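Local coordinates for protein tRNA dimethylallyltransferase (Bacillus halodurans, PDB 3EXA) that probably transfers a dimethylallyl group from dimethylallyl diphosphate to the adenine beside the anticodon of tRNAs that read codons beginning with uridine, at residues G29-G34 with D56-H61; M37-G42 with I63-P68; A75-L80 with N106-Q111. All coordinates share one frame; numbering follows the deposited sequence.

Contact 1. Residues G29-G34 with D56-H61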
loop_
_atom_site.group_PDB
_atom_site.type_symbol
_atom_site.label_atom_id
_atom_site.label_comp_id
_atom_site.label_asym_id
_atom_site.label_seq_id
_atom_site.Cartn_x
_atom_site.Cartn_y
_atom_site.Cartn_z
ATOM N N GLY A 29 22.743 34.608 2.469
ATOM C CA GLY A 29 21.954 33.388 2.503
ATOM C C GLY A 29 21.701 32.775 3.871
ATOM O O GLY A 29 22.243 33.241 4.871
ATOM N N GLU A 30 20.858 31.743 3.921
ATOM C CA GLU A 30 20.564 31.059 5.177
ATOM C C GLU A 30 20.957 29.600 5.001
ATOM O O GLU A 30 20.921 29.089 3.884
ATOM C CB GLU A 30 19.083 31.160 5.519
ATOM C CG GLU A 30 18.545 32.566 5.447
ATOM C CD GLU A 30 17.227 32.712 6.178
ATOM O OE1 GLU A 30 16.472 31.722 6.258
ATOM O OE2 GLU A 30 16.942 33.819 6.674
ATOM N N VAL A 31 21.331 28.916 6.079
ATOM C CA VAL A 31 21.741 27.524 5.922
ATOM C C VAL A 31 20.734 26.496 6.377
ATOM O O VAL A 31 20.176 26.589 7.470
ATOM C CB VAL A 31 23.059 27.198 6.671
ATOM C CG1 VAL A 31 23.420 25.732 6.442
ATOM C CG2 VAL A 31 24.186 28.102 6.209
ATOM N N ILE A 32 20.501 25.504 5.534
ATOM C CA ILE A 32 19.605 24.425 5.903
ATOM C C ILE A 32 20.522 23.238 6.143
ATOM O O ILE A 32 21.206 22.779 5.220
ATOM C CB ILE A 32 18.637 24.057 4.792
ATOM C CG1 ILE A 32 17.844 25.293 4.359
ATOM C CG2 ILE A 32 17.709 22.959 5.291
ATOM C CD1 ILE A 32 16.896 25.021 3.214
ATOM N N SER A 33 20.542 22.754 7.384
ATOM C CA SER A 33 21.383 21.630 7.769
ATOM C C SER A 33 20.903 20.355 7.105
ATOM O O SER A 33 19.744 19.973 7.253
ATOM C CB SER A 33 21.371 21.442 9.286
ATOM O OG SER A 33 22.126 20.289 9.647
ATOM N N GLY A 34 21.792 19.702 6.367
ATOM C CA GLY A 34 21.410 18.471 5.700
ATOM C C GLY A 34 21.808 17.238 6.489
ATOM O O GLY A 34 21.542 16.117 6.061
ATOM N N ASP A 56 28.276 32.367 13.194
ATOM C CA ASP A 56 28.681 33.748 13.039
ATOM C C ASP A 56 27.571 34.570 12.400
ATOM O O ASP A 56 27.748 35.147 11.330
ATOM C CB ASP A 56 29.960 33.811 12.201
ATOM C CG ASP A 56 30.663 35.153 12.297
ATOM O OD1 ASP A 56 30.591 35.792 13.368
ATOM O OD2 ASP A 56 31.307 35.561 11.304
ATOM N N GLY A 57 26.412 34.605 13.056
ATOM C CA GLY A 57 25.293 35.382 12.546
ATOM C C GLY A 57 24.408 34.727 11.501
ATOM O O GLY A 57 23.207 35.001 11.440
ATOM N N VAL A 58 24.992 33.875 10.667
ATOM C CA VAL A 58 24.214 33.208 9.638
ATOM C C VAL A 58 23.181 32.315 10.300
ATOM O O VAL A 58 23.501 31.533 11.194
ATOM C CB VAL A 58 25.097 32.339 8.728
ATOM C CG1 VAL A 58 24.237 31.673 7.662
ATOM C CG2 VAL A 58 26.183 33.189 8.084
ATOM N N PRO A 59 21.918 32.435 9.886
ATOM C CA PRO A 59 20.850 31.613 10.463
ATOM C C PRO A 59 20.853 30.167 9.954
ATOM O O PRO A 59 21.036 29.911 8.757
ATOM C CB PRO A 59 19.585 32.362 10.057
ATOM C CG PRO A 59 19.975 32.958 8.739
ATOM C CD PRO A 59 21.363 33.477 9.011
ATOM N N HIS A 60 20.657 29.228 10.872
ATOM C CA HIS A 60 20.632 27.823 10.518
ATOM C C HIS A 60 19.323 27.147 10.902
ATOM O O HIS A 60 18.765 27.400 11.973
ATOM C CB HIS A 60 21.815 27.094 11.165
ATOM C CG HIS A 60 23.141 27.497 10.613
ATOM N ND1 HIS A 60 24.152 26.591 10.358
ATOM C CD2 HIS A 60 23.636 28.711 10.269
ATOM C CE1 HIS A 60 25.204 27.227 9.885
ATOM N NE2 HIS A 60 24.915 28.519 9.822
ATOM N N HIS A 61 18.839 26.279 10.021
ATOM C CA HIS A 61 17.585 25.582 10.263
ATOM C C HIS A 61 17.725 24.072 10.372
ATOM O O HIS A 61 18.673 23.478 9.852
ATOM C CB HIS A 61 16.593 25.887 9.141
ATOM C CG HIS A 61 16.431 27.344 8.850
ATOM N ND1 HIS A 61 17.391 28.081 8.195
ATOM C CD2 HIS A 61 15.431 28.204 9.148
ATOM C CE1 HIS A 61 16.991 29.337 8.102
ATOM N NE2 HIS A 61 15.806 29.438 8.673
#
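V31 pairs with H60, and I32 with H61, as strand 60-61 adds itself in parallel to strand 29-33 at the edge of the parallel sheet of a P-loop-type fold; the two strands belong to one beta-alpha-beta unit with helix 52-55 between them. Backbone bonds set the pairing: V31 N donates to P59 O at 2.9 Å, and S33 N to H61 O at 3.2 Å. Side chains then sort to the two faces of the sheet. On one, V31 CB sits over the middle of the H60 ring, 3.7 Å from its centroid, a CH-pi contact made almost along the ring normal. With CG1 of V31 anti to its own amide nitrogen (chi1 -179°), CG2 falls between ring and neighbour, touching V58 CG1 at 3.9 Å. H60 lies near T17, a residue probably in the substrate site, yet its buried NE2 has no partner in the model. Across the sheet, E30 runs over P59, CG to CG at 3.6 Å, and its carboxylate is claimed by salt bridges to R91 and R93. H61 CG, anti to its own carbonyl carbon (chi1 -50°), brings the ring edge across to strand 29-33, with CE1 3.1 Å from E30 OE1. V31 O is gripped twice by this one residue: H61 N binds it at 2.9 Å, and H61 ND1 at 3.2 Å, from 51° above the carbonyl plane but within the plane of the imidazole.

Contact 2. Residues M37-G42 with I63-P68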
loop_
_atom_site.group_PDB
_atom_site.type_symbol
_atom_site.label_atom_id
_atom_site.label_comp_id
_atom_site.label_asym_id
_atom_site.label_seq_id
_atom_site.Cartn_x
_atom_site.Cartn_y
_atom_site.Cartn_z
HETATM N N MSE A 37 21.650 13.879 11.793
HETATM C CA MSE A 37 21.957 13.728 13.212
HETATM C C MSE A 37 21.893 15.040 13.974
HETATM O O MSE A 37 21.683 15.043 15.185
HETATM C CB MSE A 37 23.332 13.083 13.402
HETATM C CG MSE A 37 23.330 11.589 13.146
HETATM SE SE MSE A 37 22.047 10.632 14.281
HETATM C CE MSE A 37 20.729 10.149 12.916
ATOM N N GLN A 38 22.067 16.147 13.260
ATOM C CA GLN A 38 22.029 17.475 13.858
ATOM C C GLN A 38 20.644 17.823 14.385
ATOM O O GLN A 38 20.495 18.802 15.116
ATOM C CB GLN A 38 22.412 18.541 12.830
ATOM C CG GLN A 38 23.777 18.380 12.207
ATOM C CD GLN A 38 24.884 18.659 13.184
ATOM O OE1 GLN A 38 25.018 17.971 14.194
ATOM N NE2 GLN A 38 25.687 19.674 12.895
ATOM N N VAL A 39 19.629 17.049 14.010
ATOM C CA VAL A 39 18.273 17.355 14.461
ATOM C C VAL A 39 18.031 17.005 15.918
ATOM O O VAL A 39 17.240 17.666 16.592
ATOM C CB VAL A 39 17.179 16.634 13.605
ATOM C CG1 VAL A 39 17.471 16.811 12.110
ATOM C CG2 VAL A 39 17.074 15.163 13.990
ATOM N N TYR A 40 18.727 15.982 16.407
ATOM C CA TYR A 40 18.550 15.518 17.786
ATOM C C TYR A 40 19.186 16.404 18.841
ATOM O O TYR A 40 20.402 16.553 18.892
ATOM C CB TYR A 40 19.092 14.092 17.923
ATOM C CG TYR A 40 18.364 13.088 17.056
ATOM C CD1 TYR A 40 17.055 12.699 17.358
ATOM C CD2 TYR A 40 18.963 12.555 15.927
ATOM C CE1 TYR A 40 16.364 11.802 16.551
ATOM C CE2 TYR A 40 18.283 11.660 15.111
ATOM C CZ TYR A 40 16.988 11.288 15.426
ATOM O OH TYR A 40 16.309 10.401 14.619
ATOM N N ARG A 41 18.358 16.986 19.696
ATOM C CA ARG A 41 18.876 17.841 20.748
ATOM C C ARG A 41 19.412 17.055 21.932
ATOM O O ARG A 41 18.897 15.990 22.273
ATOM C CB ARG A 41 17.807 18.832 21.208
ATOM C CG ARG A 41 16.408 18.354 21.001
ATOM C CD ARG A 41 15.472 19.520 21.091
ATOM N NE ARG A 41 14.192 19.184 20.489
ATOM C CZ ARG A 41 13.179 20.032 20.368
ATOM N NH1 ARG A 41 13.292 21.277 20.811
ATOM N NH2 ARG A 41 12.050 19.630 19.798
ATOM N N GLY A 42 20.461 17.600 22.547
ATOM C CA GLY A 42 21.094 16.961 23.686
ATOM C C GLY A 42 22.270 16.121 23.227
ATOM O O GLY A 42 23.019 15.586 24.044
ATOM N N ILE A 63 18.048 22.322 13.188
ATOM C CA ILE A 63 18.986 21.929 14.218
ATOM C C ILE A 63 18.223 21.888 15.533
ATOM O O ILE A 63 17.515 22.839 15.879
ATOM C CB ILE A 63 20.126 22.935 14.370
ATOM C CG1 ILE A 63 20.832 23.132 13.035
ATOM C CG2 ILE A 63 21.111 22.434 15.408
ATOM C CD1 ILE A 63 21.610 21.940 12.574
ATOM N N ASP A 64 18.359 20.783 16.257
ATOM C CA ASP A 64 17.692 20.651 17.535
ATOM C C ASP A 64 16.177 20.749 17.417
ATOM O O ASP A 64 15.551 21.545 18.107
ATOM C CB ASP A 64 18.231 21.731 18.480
ATOM C CG ASP A 64 19.660 21.463 18.887
ATOM O OD1 ASP A 64 20.368 22.391 19.319
ATOM O OD2 ASP A 64 20.084 20.298 18.785
ATOM N N ILE A 65 15.587 19.922 16.560
ATOM C CA ILE A 65 14.138 19.934 16.358
ATOM C C ILE A 65 13.445 18.610 16.710
ATOM O O ILE A 65 12.216 18.512 16.651
ATOM C CB ILE A 65 13.799 20.239 14.895
ATOM C CG1 ILE A 65 14.503 19.215 14.002
ATOM C CG2 ILE A 65 14.221 21.656 14.540
ATOM C CD1 ILE A 65 14.031 19.225 12.572
ATOM N N LYS A 66 14.224 17.592 17.060
ATOM C CA LYS A 66 13.673 16.281 17.397
ATOM C C LYS A 66 14.336 15.645 18.616
ATOM O O LYS A 66 15.560 15.627 18.726
ATOM C CB LYS A 66 13.822 15.334 16.203
ATOM C CG LYS A 66 12.826 15.556 15.084
ATOM C CD LYS A 66 11.523 14.861 15.393
ATOM C CE LYS A 66 10.552 14.996 14.249
ATOM N NZ LYS A 66 9.322 14.225 14.550
ATOM N N ASP A 67 13.524 15.124 19.528
ATOM C CA ASP A 67 14.029 14.463 20.730
ATOM C C ASP A 67 14.710 13.159 20.312
ATOM O O ASP A 67 14.203 12.448 19.456
ATOM C CB ASP A 67 12.869 14.169 21.684
ATOM C CG ASP A 67 13.285 13.307 22.859
ATOM O OD1 ASP A 67 13.290 12.068 22.720
ATOM O OD2 ASP A 67 13.621 13.872 23.917
ATOM N N PRO A 68 15.858 12.821 20.924
ATOM C CA PRO A 68 16.587 11.591 20.581
ATOM C C PRO A 68 15.796 10.289 20.560
ATOM O O PRO A 68 16.290 9.281 20.059
ATOM C CB PRO A 68 17.752 11.569 21.580
ATOM C CG PRO A 68 17.288 12.459 22.705
ATOM C CD PRO A 68 16.534 13.552 22.009
#
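The side chain of R41 lies across the backbone of D64 and I65, extended from CG to NE, so that its guanidinium presents a face to the chain beneath: D64 O stands 3.3 Å below that plane, toward the rim, with I65 CA beside it. Y40, the preceding residue, is turned quite differently. Its CG is anti to its carbonyl carbon (chi1 -62°), which lays the ring against V39 CG2 on one face, while CD1 meets P68 CA at 3.4 Å and D67 O approaches the ring edge, near the ring plane. Its hydroxyl is hydrogen-bonded to the carbonyl of E70. Backbone contacts hold the two loops in place, a single bridge joining Y40 and K66. Y40 CA sends a nearly straight CA-H...O contact to K66 O at 3.1 Å, and R41 N donates to the same oxygen at 3.3 Å. V39 O receives two amides, I65 N at 2.8 Å on an in-plane lone pair and K66 N at 3.1 Å from well above the carbonyl plane. Nearer the sheet, Q38, in a region that probably meets tRNA, packs CB on I63 CD1 at 3.5 Å; D64 N binds Q38 O at 3.1 Å. With an alanine in place of Y40, the E70 carbonyl would probably lose its hydroxyl mate and a gap would open between V39 and P68. The D64 carboxylate has its salt bridge with K49 and not with R41, which implies that main-chain amides carry the join here, while the charge of the R41 guanidinium is probably eased by the D64 carbonyl beneath it.

Contact 3. Residues A75-L80 with N106-Q111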
loop_
_atom_site.group_PDB
_atom_site.type_symbol
_atom_site.label_atom_id
_atom_site.label_comp_id
_atom_site.label_asym_id
_atom_site.label_seq_id
_atom_site.Cartn_x
_atom_site.Cartn_y
_atom_site.Cartn_z
ATOM N N ALA A 75 11.854 11.447 4.324
ATOM C CA ALA A 75 10.594 12.101 4.011
ATOM C C ALA A 75 10.334 13.243 4.991
ATOM O O ALA A 75 9.878 14.309 4.586
ATOM C CB ALA A 75 9.450 11.097 4.057
ATOM N N ASP A 76 10.620 13.022 6.274
ATOM C CA ASP A 76 10.413 14.067 7.265
ATOM C C ASP A 76 11.305 15.247 6.882
ATOM O O ASP A 76 10.871 16.393 6.896
ATOM C CB ASP A 76 10.787 13.608 8.689
ATOM C CG ASP A 76 9.931 12.449 9.198
ATOM O OD1 ASP A 76 8.683 12.512 9.098
ATOM O OD2 ASP A 76 10.520 11.473 9.728
ATOM N N PHE A 77 12.557 14.964 6.536
ATOM C CA PHE A 77 13.486 16.027 6.168
ATOM C C PHE A 77 13.010 16.824 4.955
ATOM O O PHE A 77 13.007 18.054 4.980
ATOM C CB PHE A 77 14.874 15.456 5.887
ATOM C CG PHE A 77 15.840 16.466 5.335
ATOM C CD1 PHE A 77 16.319 16.346 4.035
ATOM C CD2 PHE A 77 16.239 17.557 6.097
ATOM C CE1 PHE A 77 17.176 17.302 3.502
ATOM C CE2 PHE A 77 17.097 18.519 5.568
ATOM C CZ PHE A 77 17.566 18.391 4.267
ATOM N N GLN A 78 12.607 16.116 3.903
ATOM C CA GLN A 78 12.133 16.737 2.673
ATOM C C GLN A 78 10.913 17.644 2.892
ATOM O O GLN A 78 10.844 18.736 2.326
ATOM C CB GLN A 78 11.811 15.644 1.646
ATOM C CG GLN A 78 11.295 16.148 0.303
ATOM C CD GLN A 78 10.937 15.011 -0.650
ATOM O OE1 GLN A 78 11.814 14.333 -1.185
ATOM N NE2 GLN A 78 9.639 14.790 -0.853
ATOM N N ASP A 79 9.955 17.200 3.703
ATOM C CA ASP A 79 8.766 18.010 3.974
ATOM C C ASP A 79 9.128 19.279 4.762
ATOM O O ASP A 79 8.381 20.262 4.746
ATOM C CB ASP A 79 7.706 17.216 4.763
ATOM C CG ASP A 79 7.177 16.007 4.004
ATOM O OD1 ASP A 79 7.235 16.003 2.752
ATOM O OD2 ASP A 79 6.685 15.065 4.665
ATOM N N LEU A 80 10.262 19.264 5.460
ATOM C CA LEU A 80 10.681 20.442 6.220
ATOM C C LEU A 80 11.617 21.343 5.417
ATOM O O LEU A 80 11.569 22.562 5.554
ATOM C CB LEU A 80 11.371 20.031 7.525
ATOM C CG LEU A 80 10.488 19.448 8.634
ATOM C CD1 LEU A 80 11.371 18.898 9.728
ATOM C CD2 LEU A 80 9.555 20.522 9.178
ATOM N N ASN A 106 19.732 14.345 -1.963
ATOM C CA ASN A 106 19.119 13.975 -3.241
ATOM C C ASN A 106 17.611 14.053 -3.204
ATOM O O ASN A 106 16.987 14.393 -4.201
ATOM C CB ASN A 106 19.519 12.571 -3.665
ATOM C CG ASN A 106 20.937 12.507 -4.140
ATOM O OD1 ASN A 106 21.602 13.533 -4.273
ATOM N ND2 ASN A 106 21.414 11.304 -4.411
ATOM N N ALA A 107 17.026 13.741 -2.056
ATOM C CA ALA A 107 15.583 13.783 -1.939
ATOM C C ALA A 107 15.057 15.209 -2.067
ATOM O O ALA A 107 13.955 15.423 -2.560
ATOM C CB ALA A 107 15.157 13.179 -0.616
ATOM N N VAL A 108 15.852 16.179 -1.626
ATOM C CA VAL A 108 15.465 17.588 -1.684
ATOM C C VAL A 108 15.721 18.209 -3.051
ATOM O O VAL A 108 14.878 18.920 -3.585
ATOM C CB VAL A 108 16.242 18.419 -0.648
ATOM C CG1 VAL A 108 16.087 19.902 -0.942
ATOM C CG2 VAL A 108 15.749 18.088 0.747
ATOM N N ILE A 109 16.890 17.934 -3.616
ATOM C CA ILE A 109 17.226 18.520 -4.893
ATOM C C ILE A 109 16.487 17.892 -6.056
ATOM O O ILE A 109 16.530 18.416 -7.167
ATOM C CB ILE A 109 18.732 18.442 -5.179
ATOM C CG1 ILE A 109 19.161 16.988 -5.363
ATOM C CG2 ILE A 109 19.504 19.077 -4.053
ATOM C CD1 ILE A 109 20.601 16.864 -5.835
ATOM N N HIS A 110 15.812 16.774 -5.814
ATOM C CA HIS A 110 15.076 16.097 -6.877
ATOM C C HIS A 110 13.582 16.039 -6.599
ATOM O O HIS A 110 12.803 15.619 -7.453
ATOM C CB HIS A 110 15.614 14.676 -7.078
ATOM C CG HIS A 110 16.975 14.629 -7.696
ATOM N ND1 HIS A 110 18.038 13.971 -7.109
ATOM C CD2 HIS A 110 17.449 15.142 -8.857
ATOM C CE1 HIS A 110 19.103 14.082 -7.881
ATOM N NE2 HIS A 110 18.773 14.788 -8.950
ATOM N N GLN A 111 13.179 16.460 -5.407
ATOM C CA GLN A 111 11.765 16.440 -5.050
ATOM C C GLN A 111 11.143 15.062 -5.271
ATOM O O GLN A 111 10.053 14.958 -5.837
ATOM C CB GLN A 111 10.993 17.473 -5.877
ATOM C CG GLN A 111 11.251 18.903 -5.491
ATOM C CD GLN A 111 10.967 19.159 -4.030
ATOM O OE1 GLN A 111 11.754 18.792 -3.152
ATOM N NE2 GLN A 111 9.832 19.783 -3.756
#
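Q78 reaches from helix 74-90 to rest against A107 of helix 102-110, and its NE2 is hydrogen-bonded to the carbonyl O of F112, a bond that fixes the far end of the side chain. The two helices respectively precede and follow strand 94-98 in the chain, within the P-loop-type alpha/beta domain; the axes of segments 75-80 and 106-110 run 40° apart and approach to 9.3 Å. Q78 is the long reach of the first helix. Fully extended, with CG anti to the backbone nitrogen (chi1 180°), it carries its amide to the second helix. There OE1 lies 3.6 Å from A107 CB, but also 2.8 Å from A107 O; the latter is a meeting of two acceptors, not a bond, unfavourable as modelled and doubtful as a contact. F77 supplies the apolar half. Its ring crosses the V108 side chain at about a right angle, and CE1 is placed 3.2 Å from V108 CG2. That distance is shorter than normal van der Waals contact and so doubtful in detail, although the two side chains do pack. Around this pair, the ring of Y104 meets that of F77, L62 and F72 touch F77 as well, and A81 and I85 lie on V108. The F77 side chain is about 8 Å from that of T101, which probably contacts tRNA. N106, on the same helix as V108, packs on Y159 of the second subunit. Between the two segments the joining is thus by the Q78 chain along A107 and by F77 on V108. The buried Q78 amide is satisfied at NE2 by F112 O, whereas OE1 faces another acceptor, an arrangement that probably costs some stability.

Contact 3 is the most buried of the three and lies nearest the centre of the chain; contacts 1 and 2 are only partly buried. Their chemistry follows. Contact 1 is strand pairing, where regular amide bonds set the register; contact 2 also relies on amides, but irregularly, between two loops that continue from those same strands; contact 3 leaves the joining to side chains of two helices. They are continuous in space. S33 ends the edge pairing of contact 1 and packs on I63 and Q38 of contact 2, while its carbonyl touches the F77 ring of contact 3. I65 and L80 pack together, joining 63-68 to 75-80.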